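Local coordinates for prohead core protein protease (Enterobacteria phage T4, PDB 5JBL) that acts as a serine protease of the prohead inner core, switched on by self-cleavage, and cuts prohead proteins so that the capsid gains space for the DNA genome, at residues 56-61 against 130-135; 99-104 against 112-117. The protein carries 3 engineered substitutions. All blocks are in the same frame, centred on the assembly; numbering follows the deposited sequence.

Interaction 1: residues 56-61 against 130-135; sequences GLYIEG and YGRARV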
loop_
_atom_site.group_PDB
_atom_site.type_symbol
_atom_site.label_atom_id
_atom_site.label_comp_id
_atom_site.label_asym_id
_atom_site.label_seq_id
_atom_site.Cartn_x
_atom_site.Cartn_y
_atom_site.Cartn_z
ATOM N N GLY C 56 -12.996 -18.822 -11.652
ATOM C CA GLY C 56 -12.650 -17.442 -11.920
ATOM C C GLY C 56 -13.875 -16.573 -11.781
ATOM O O GLY C 56 -15.012 -17.053 -11.813
ATOM N N LEU C 57 -13.626 -15.283 -11.629
ATOM C CA LEU C 57 -14.665 -14.268 -11.602
ATOM C C LEU C 57 -14.604 -13.529 -12.923
ATOM O O LEU C 57 -13.550 -12.987 -13.277
ATOM C CB LEU C 57 -14.443 -13.316 -10.434
ATOM C CG LEU C 57 -15.373 -12.116 -10.334
ATOM C CD1 LEU C 57 -16.814 -12.550 -10.181
ATOM C CD2 LEU C 57 -14.924 -11.305 -9.124
ATOM N N TYR C 58 -15.723 -13.495 -13.649
ATOM C CA TYR C 58 -15.747 -12.925 -14.991
ATOM C C TYR C 58 -16.744 -11.787 -15.113
ATOM O O TYR C 58 -17.845 -11.852 -14.564
ATOM C CB TYR C 58 -16.083 -13.994 -16.030
ATOM C CG TYR C 58 -14.929 -14.908 -16.276
ATOM C CD1 TYR C 58 -14.038 -14.637 -17.298
ATOM C CD2 TYR C 58 -14.693 -16.008 -15.459
ATOM C CE1 TYR C 58 -12.964 -15.439 -17.532
ATOM C CE2 TYR C 58 -13.600 -16.831 -15.689
ATOM C CZ TYR C 58 -12.738 -16.526 -16.737
ATOM O OH TYR C 58 -11.639 -17.301 -17.008
ATOM N N ILE C 59 -16.356 -10.756 -15.863
ATOM C CA ILE C 59 -17.257 -9.696 -16.292
ATOM C C ILE C 59 -17.492 -9.888 -17.786
ATOM O O ILE C 59 -16.524 -9.962 -18.558
ATOM C CB ILE C 59 -16.669 -8.313 -15.979
ATOM C CG1 ILE C 59 -16.413 -8.201 -14.471
ATOM C CG2 ILE C 59 -17.612 -7.217 -16.472
ATOM C CD1 ILE C 59 -15.547 -7.028 -14.080
ATOM N N GLU C 60 -18.763 -9.988 -18.193
ATOM C CA GLU C 60 -19.085 -10.234 -19.598
ATOM C C GLU C 60 -20.244 -9.350 -20.047
ATOM O O GLU C 60 -21.278 -9.273 -19.371
ATOM C CB GLU C 60 -19.425 -11.714 -19.835
ATOM C CG GLU C 60 -19.566 -12.089 -21.305
ATOM C CD GLU C 60 -19.941 -13.555 -21.515
ATOM O OE1 GLU C 60 -20.974 -13.809 -22.175
ATOM O OE2 GLU C 60 -19.213 -14.451 -21.025
ATOM N N GLY C 61 -20.072 -8.703 -21.193
ATOM C CA GLY C 61 -21.167 -7.939 -21.779
ATOM C C GLY C 61 -20.623 -6.894 -22.739
ATOM O O GLY C 61 -19.530 -7.046 -23.287
ATOM N N TYR C 130 -18.977 -6.998 -27.691
ATOM C CA TYR C 130 -19.061 -7.737 -26.441
ATOM C C TYR C 130 -17.687 -8.267 -26.060
ATOM O O TYR C 130 -16.799 -8.408 -26.899
ATOM C CB TYR C 130 -20.049 -8.903 -26.558
ATOM C CG TYR C 130 -21.494 -8.481 -26.424
ATOM C CD1 TYR C 130 -22.139 -7.806 -27.458
ATOM C CD2 TYR C 130 -22.205 -8.719 -25.251
ATOM C CE1 TYR C 130 -23.465 -7.407 -27.339
ATOM C CE2 TYR C 130 -23.521 -8.318 -25.119
ATOM C CZ TYR C 130 -24.148 -7.666 -26.171
ATOM O OH TYR C 130 -25.459 -7.270 -26.045
ATOM N N GLY C 131 -17.510 -8.569 -24.779
ATOM C CA GLY C 131 -16.272 -9.229 -24.420
ATOM C C GLY C 131 -16.413 -9.957 -23.105
ATOM O O GLY C 131 -17.407 -9.826 -22.389
ATOM N N ARG C 132 -15.385 -10.724 -22.787
ATOM C CA ARG C 132 -15.318 -11.422 -21.514
ATOM C C ARG C 132 -13.998 -11.059 -20.856
ATOM O O ARG C 132 -12.941 -11.161 -21.485
ATOM C CB ARG C 132 -15.447 -12.943 -21.708
ATOM C CG ARG C 132 -15.588 -13.700 -20.402
ATOM C CD ARG C 132 -15.773 -15.196 -20.622
ATOM N NE ARG C 132 -14.501 -15.842 -20.903
ATOM C CZ ARG C 132 -14.106 -16.219 -22.115
ATOM N NH1 ARG C 132 -14.891 -16.019 -23.168
ATOM N NH2 ARG C 132 -12.923 -16.800 -22.272
ATOM N N ALA C 133 -14.058 -10.587 -19.616
ATOM C CA ALA C 133 -12.871 -10.205 -18.878
ATOM C C ALA C 133 -12.792 -10.990 -17.576
ATOM O O ALA C 133 -13.782 -11.129 -16.862
ATOM C CB ALA C 133 -12.856 -8.703 -18.566
ATOM N N ARG C 134 -11.607 -11.494 -17.271
ATOM C CA ARG C 134 -11.362 -12.190 -16.016
ATOM C C ARG C 134 -10.779 -11.213 -15.001
ATOM O O ARG C 134 -9.871 -10.437 -15.325
ATOM C CB ARG C 134 -10.407 -13.363 -16.247
ATOM C CG ARG C 134 -10.112 -14.170 -15.007
ATOM C CD ARG C 134 -9.085 -15.253 -15.283
ATOM N NE ARG C 134 -8.820 -16.009 -14.063
ATOM C CZ ARG C 134 -9.340 -17.199 -13.773
ATOM N NH1 ARG C 134 -10.151 -17.807 -14.633
ATOM N NH2 ARG C 134 -9.041 -17.783 -12.609
ATOM N N VAL C 135 -11.317 -11.225 -13.784
ATOM C CA VAL C 135 -10.787 -10.393 -12.708
ATOM C C VAL C 135 -9.539 -11.062 -12.143
ATOM O O VAL C 135 -9.521 -12.279 -11.918
ATOM C CB VAL C 135 -11.851 -10.169 -11.620
ATOM C CG1 VAL C 135 -11.268 -9.380 -10.444
ATOM C CG2 VAL C 135 -13.027 -9.436 -12.202
HETATM O O HOH W 1 -10.958 -14.549 -11.154
#

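Interaction 2: residues 99-104 against 112-117; sequences LGELNA and PMQAAI. Engineered in segment 99-104: Ala104 (natural residue His).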
loop_
_atom_site.group_PDB
_atom_site.type_symbol
_atom_site.label_atom_id
_atom_site.label_comp_id
_atom_site.label_asym_id
_atom_site.label_seq_id
_atom_site.Cartn_x
_atom_site.Cartn_y
_atom_site.Cartn_z
ATOM N N LEU C 99 -4.623 -6.285 -20.527
ATOM C CA LEU C 99 -4.901 -5.905 -19.152
ATOM C C LEU C 99 -5.738 -4.631 -19.081
ATOM O O LEU C 99 -5.735 -3.788 -19.986
ATOM C CB LEU C 99 -3.588 -5.692 -18.390
ATOM C CG LEU C 99 -2.646 -6.895 -18.413
ATOM C CD1 LEU C 99 -1.329 -6.615 -17.683
ATOM C CD2 LEU C 99 -3.357 -8.096 -17.789
ATOM N N GLY C 100 -6.463 -4.490 -17.965
ATOM C CA GLY C 100 -7.127 -3.245 -17.656
ATOM C C GLY C 100 -7.031 -2.976 -16.169
ATOM O O GLY C 100 -6.687 -3.859 -15.397
ATOM N N GLU C 101 -7.375 -1.745 -15.783
ATOM C CA GLU C 101 -7.148 -1.256 -14.433
ATOM C C GLU C 101 -8.473 -0.984 -13.736
ATOM O O GLU C 101 -9.546 -1.089 -14.322
ATOM C CB GLU C 101 -6.283 0.007 -14.460
ATOM C CG GLU C 101 -4.943 -0.201 -15.183
ATOM C CD GLU C 101 -4.030 1.035 -15.188
ATOM O OE1 GLU C 101 -4.107 1.870 -14.258
ATOM O OE2 GLU C 101 -3.218 1.175 -16.133
ATOM N N LEU C 102 -8.381 -0.634 -12.463
ATOM C CA LEU C 102 -9.516 -0.150 -11.691
ATOM C C LEU C 102 -9.356 1.363 -11.602
ATOM O O LEU C 102 -8.339 1.836 -11.089
ATOM C CB LEU C 102 -9.546 -0.795 -10.304
ATOM C CG LEU C 102 -10.621 -0.355 -9.295
ATOM C CD1 LEU C 102 -12.001 -0.537 -9.895
ATOM C CD2 LEU C 102 -10.495 -1.188 -8.026
ATOM N N ASN C 103 -10.337 2.103 -12.149
ATOM C CA ASN C 103 -10.266 3.528 -12.506
ATOM C C ASN C 103 -9.536 3.702 -13.827
ATOM O O ASN C 103 -8.516 3.044 -14.063
ATOM C CB ASN C 103 -9.560 4.371 -11.433
ATOM C CG ASN C 103 -10.328 4.417 -10.140
ATOM O OD1 ASN C 103 -11.557 4.438 -10.145
ATOM N ND2 ASN C 103 -9.609 4.419 -9.018
ATOM N N ALA C 104 -10.031 4.596 -14.688
ATOM C CA ALA C 104 -9.373 4.851 -15.961
ATOM C C ALA C 104 -8.416 6.024 -15.776
ATOM O O ALA C 104 -8.871 7.166 -15.632
ATOM C CB ALA C 104 -10.392 5.145 -17.053
ATOM N N PRO C 112 0.929 -2.628 -15.470
ATOM C CA PRO C 112 0.627 -3.985 -14.983
ATOM C C PRO C 112 0.623 -4.086 -13.463
ATOM O O PRO C 112 -0.033 -4.993 -12.923
ATOM C CB PRO C 112 1.733 -4.849 -15.617
ATOM C CG PRO C 112 2.862 -3.888 -15.903
ATOM C CD PRO C 112 2.141 -2.594 -16.302
ATOM N N MET C 113 1.324 -3.188 -12.760
ATOM C CA MET C 113 1.214 -3.144 -11.303
ATOM C C MET C 113 -0.176 -2.720 -10.848
ATOM O O MET C 113 -0.549 -2.980 -9.699
ATOM C CB MET C 113 2.266 -2.193 -10.726
ATOM C CG MET C 113 3.447 -2.866 -10.014
ATOM S SD MET C 113 3.052 -3.783 -8.506
ATOM C CE MET C 113 2.249 -2.496 -7.568
ATOM N N GLN C 114 -0.944 -2.056 -11.707
ATOM C CA GLN C 114 -2.276 -1.581 -11.360
ATOM C C GLN C 114 -3.380 -2.360 -12.058
ATOM O O GLN C 114 -4.568 -2.026 -11.911
ATOM C CB GLN C 114 -2.379 -0.090 -11.672
ATOM C CG GLN C 114 -1.423 0.756 -10.805
ATOM C CD GLN C 114 -1.641 2.257 -10.960
ATOM O OE1 GLN C 114 -2.684 2.783 -10.574
ATOM N NE2 GLN C 114 -0.658 2.949 -11.535
ATOM N N ALA C 115 -3.022 -3.426 -12.753
ATOM C CA ALA C 115 -3.989 -4.206 -13.509
ATOM C C ALA C 115 -4.979 -4.898 -12.577
ATOM O O ALA C 115 -4.609 -5.421 -11.515
ATOM C CB ALA C 115 -3.258 -5.236 -14.379
ATOM N N ALA C 116 -6.257 -4.863 -12.967
ATOM C CA ALA C 116 -7.302 -5.543 -12.230
ATOM C C ALA C 116 -8.049 -6.591 -13.040
ATOM O O ALA C 116 -8.680 -7.470 -12.435
ATOM C CB ALA C 116 -8.304 -4.515 -11.652
ATOM N N ILE C 117 -8.010 -6.530 -14.379
ATOM C CA ILE C 117 -8.718 -7.475 -15.232
ATOM C C ILE C 117 -7.848 -7.808 -16.427
ATOM O O ILE C 117 -6.920 -7.077 -16.775
ATOM C CB ILE C 117 -10.079 -6.933 -15.746
ATOM C CG1 ILE C 117 -9.889 -5.659 -16.565
ATOM C CG2 ILE C 117 -11.006 -6.650 -14.619
ATOM C CD1 ILE C 117 -9.910 -5.916 -18.078
HETATM O O HOH W 2 -6.153 -0.304 -10.734
#

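Interaction 1: residues 56-61 against 130-135
Tyr58 and Arg134 face each other across two antiparallel strands, and their side chains carry much of the side-chain contact. The tyrosine ring lies against the aliphatic chain of Arg134, whose CG sits over one ring face, 4.3 Å from the Tyr58 ring centroid, in a CH-pi contact. Because the Arg134 chain is extended from CG to NE, it runs past the ring and brings NH1 to the phenol, 2.8 Å from Tyr58 OH. The oxygen lies near the guanidinium plane, which stands almost upright to the ring at 85°; the bond is somewhat bent. Glu120 of strand 115-125 takes a second bond with Tyr58 OH, while the carbonyl of Pro55 receives Arg134 NH2, so phenol and guanidinium are fixed together in a buried place. Gly56 CA lies over a face of that guanidinium.

On the face of Ile59 and Ala133, and at the Leu57 end, the contact is apolar: Val135 CG2 meets Leu57 CG at 4.0 Å and Ile59 CD1 at the same distance, with helix 142-151 packed over all three residues. Towards Gly61 the packing gives way to partly exposed side chains. There Arg132 CG rests 3.6 Å from Tyr58 CD1, and a bend at chi3 (79°) brings NE near Tyr58 CE1; NH2 forms a salt bridge to Glu120. Glu60 OE2 lies 3.5 Å from Arg132 CD, against the methylenes and not the guanidinium; Glu60 also packs on Trp123.

Paired backbone bonds join Ile59 with Ala133 and Gly61 with Gly131, and a water bridges Leu57 N and Val135 O at the opposite end. Alternating hydrogen-bonded and non-hydrogen-bonded pairs make this a regular antiparallel pairing inside the protease's six-stranded sheet.

Interaction 2: residues 99-104 against 112-117
Gly100 meets both Ala116 and Ile117 through one carbonyl oxygen. Ala116 N donates to Gly100 O at 2.7 Å, in the carbonyl plane, and Ile117 N reaches the same oxygen at 3.1 Å from well above that plane. The reverse bond, Gly100 N to Ile117 O, measures 2.9 Å. Two residues set against one define a classic beta bulge. CG1 of Ile117 takes the cramped position between its backbone N and carbonyl carbon (chi1 60°), turned towards Gly100 CA, and Ile117 CD1 comes to 3.7 Å from Gly100 N.

Beside the bulge, Leu99 packs its CB on the methyl of Ala115 and its CD1 crosswise on Pro112 CB, both at 4.1 Å. Leu102 CB touches Ala116 CB. A water accepts from Leu102 N and donates to Gln114 O, 2.6 Å from that oxygen, across a span too long for a direct bond between the two. The Glu101 chain crosses Gln114 at a slant, OE1 of Glu101 3.7 Å from Gln114 CB, with carboxylate and amide planes 48° apart.

The second shell sets these groups in place. Glu101 OE2 accepts from the backbone N of Asp111 and forms salt bridges with Arg107 and Arg161, while Gln114 NE2 bonds to Asp111 OD2. Asp187 and Ala188 of strand 181-189 hold the backbone of Glu101. Lys145 of a neighbouring subunit binds Ala115 O, and Trp154 of that subunit packs on Leu99, so the contact also borders the pentamer interface.

Ala104, an engineered replacement of the active-site histidine, ends this segment, with its side chain against Asp187 and Val189. The two arginines probably favour a charged Glu101 carboxylate; together with the bulge bonds, this largely buried network probably steadies the backbone that leads to the active-site position.

Overall arrangement
Interaction 2 lies wholly within the chain between the two halves of interaction 1: 56-61 comes first, then 99-104 and 112-117, and finally 130-135. Strands 115-125 and 128-135 are consecutive neighbours in one antiparallel sheet, so the contacts, with centres about 14 Å apart, are joined through it. They also touch directly: Ile117 CD1 packs on Ala133 CB at 4.1 Å, and Ala116 O lies near Val135 CG1. Helix 142-151 packs against residues of both. Interaction 1 thus belongs to the body of the sheet, whereas interaction 2 joins this sheet to strand 181-189 of the second sheet, close to the active-site positions Ala104 and Ala159 and beside the subunit boundary of the homopentamer.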